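Local coordinates for protein haloalkane dehalogenase (Mycobacterium rhodesiae, PDB 4MJ3) that probably catalyses the hydrolytic cleavage of carbon-halogen bonds in haloalkanes, releasing an alcohol and halide, as an alpha/beta-hydrolase-fold dehalogenase, at residues W64-L69 with L74-I79. Numbering follows the deposited sequence.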
# COMPACT_ATOMS: atom_id res chain seq x y z
N TRP A 64 -9.82 1.78 -10.12
CA TRP A 64 -10.97 2.68 -10.14
C TRP A 64 -10.61 4.13 -9.78
O TRP A 64 -11.33 5.06 -10.14
CB TRP A 64 -12.09 2.19 -9.22
CG TRP A 64 -12.49 0.78 -9.40
CD1 TRP A 64 -12.42 -0.21 -8.47
CD2 TRP A 64 -13.04 0.18 -10.58
NE1 TRP A 64 -12.88 -1.40 -9.00
CE2 TRP A 64 -13.28 -1.18 -10.29
CE3 TRP A 64 -13.36 0.66 -11.85
CZ2 TRP A 64 -13.82 -2.07 -11.23
CZ3 TRP A 64 -13.89 -0.24 -12.80
CH2 TRP A 64 -14.11 -1.58 -12.47
N MSE A 65 -9.51 4.32 -9.06
CA MSE A 65 -9.07 5.64 -8.59
C MSE A 65 -8.27 6.38 -9.62
O MSE A 65 -8.39 7.59 -9.75
CB MSE A 65 -8.24 5.46 -7.32
CG MSE A 65 -9.17 4.98 -6.23
SE MSE A 65 -8.23 4.90 -4.50
CE MSE A 65 -7.67 6.74 -4.24
N ILE A 66 -7.45 5.65 -10.38
CA ILE A 66 -6.55 6.29 -11.33
C ILE A 66 -7.27 7.22 -12.35
O ILE A 66 -6.83 8.36 -12.51
CB ILE A 66 -5.63 5.25 -12.03
CG1 ILE A 66 -4.63 4.69 -11.02
CG2 ILE A 66 -4.90 5.89 -13.20
CD1 ILE A 66 -3.98 3.40 -11.43
N PRO A 67 -8.36 6.77 -13.01
CA PRO A 67 -9.00 7.66 -13.97
C PRO A 67 -9.56 8.95 -13.37
O PRO A 67 -9.53 9.98 -14.02
CB PRO A 67 -10.13 6.80 -14.55
CG PRO A 67 -9.67 5.39 -14.35
CD PRO A 67 -8.96 5.42 -13.04
N VAL A 68 -10.04 8.90 -12.14
CA VAL A 68 -10.55 10.08 -11.44
C VAL A 68 -9.40 11.08 -11.18
O VAL A 68 -9.54 12.27 -11.45
CB VAL A 68 -11.19 9.70 -10.09
CG1 VAL A 68 -11.62 10.93 -9.31
CG2 VAL A 68 -12.38 8.77 -10.33
N LEU A 69 -8.27 10.57 -10.74
CA LEU A 69 -7.11 11.41 -10.46
C LEU A 69 -6.59 12.05 -11.75
O LEU A 69 -6.31 13.25 -11.79
CB LEU A 69 -6.01 10.57 -9.77
CG LEU A 69 -6.41 9.98 -8.42
CD1 LEU A 69 -5.35 9.00 -7.95
CD2 LEU A 69 -6.64 11.05 -7.36
N LEU A 74 -4.19 15.42 -12.19
CA LEU A 74 -3.09 14.92 -11.36
C LEU A 74 -2.34 13.81 -12.08
O LEU A 74 -2.84 13.22 -13.04
CB LEU A 74 -3.65 14.41 -10.02
CG LEU A 74 -4.51 15.45 -9.28
CD1 LEU A 74 -5.22 14.82 -8.10
CD2 LEU A 74 -3.64 16.62 -8.86
N ARG A 75 -1.12 13.54 -11.61
CA ARG A 75 -0.31 12.45 -12.12
C ARG A 75 -0.36 11.30 -11.12
O ARG A 75 0.15 11.41 -10.00
CB ARG A 75 1.12 12.92 -12.33
CG ARG A 75 2.07 11.85 -12.83
CD ARG A 75 3.45 12.43 -13.09
NE ARG A 75 4.45 11.37 -13.21
CZ ARG A 75 5.73 11.50 -12.87
NH1 ARG A 75 6.19 12.63 -12.35
NH2 ARG A 75 6.56 10.48 -13.06
N ALA A 76 -0.93 10.17 -11.54
CA ALA A 76 -1.09 9.03 -10.67
C ALA A 76 0.04 8.04 -10.91
O ALA A 76 0.25 7.57 -12.02
CB ALA A 76 -2.44 8.37 -10.93
N VAL A 77 0.75 7.72 -9.83
CA VAL A 77 1.81 6.75 -9.87
C VAL A 77 1.49 5.66 -8.84
O VAL A 77 1.16 5.97 -7.70
CB VAL A 77 3.16 7.42 -9.55
CG1 VAL A 77 4.27 6.39 -9.57
CG2 VAL A 77 3.41 8.54 -10.56
N ALA A 78 1.51 4.40 -9.27
CA ALA A 78 1.22 3.28 -8.38
C ALA A 78 2.35 2.27 -8.52
O ALA A 78 2.74 1.92 -9.64
CB ALA A 78 -0.11 2.63 -8.74
N ILE A 79 2.90 1.80 -7.40
CA ILE A 79 4.08 0.94 -7.46
C ILE A 79 3.76 -0.40 -6.79
O ILE A 79 3.22 -0.41 -5.70
CB ILE A 79 5.26 1.61 -6.72
CG1 ILE A 79 5.59 2.97 -7.34
CG2 ILE A 79 6.49 0.70 -6.71
CD1 ILE A 79 6.66 3.75 -6.61
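Ile66 and Leu69, on one side of the short helix 66-71, pack against Ala76 of strand 75-79 in the second half of a beta-alpha-beta crossover of the alpha/beta hydrolase fold. The methyl group of Ala76 points at the helix and meets two branched side chains one turn apart: CG2 of Ile66, the branch that stands anti to the backbone N and is thereby turned to the strand, approaches Ala76 CB to 4.2 Å, and CD1 of Leu69 reaches the same Ala76 CB, also at 4.2 Å. Leu69 divides its two methyls between neighbours, for its other branch, CD2, lies 4.1 Å from CD1 of Leu74. With CG of Leu69 anti to the carbonyl carbon (chi1 -62°), the isobutyl fork can serve both residues. The methyl of Ala76 takes up little room, consistent with the 6.1 Å between CA of Ile66 and CA of Ala76.

The polar link is made where the chain returns from the helix to the strand. Leu74 N donates to Leu69 O over 3.1 Å, with the donor tilted 28° from the carbonyl plane, while CB of Leu74 rests 3.4 Å from that same Leu69 O. All four touching residues are buried.

Within the sheet, strand 75-79 runs between strand 48-52, its parallel partner, and the antiparallel strand 33-41. Ile66 also touches Leu51 and Leu39, one on each of these two strands, and Leu74 touches Val49. Helix 282-300 covers another side of segment 64-69, where it meets Met65, a selenomethionine, and Val68.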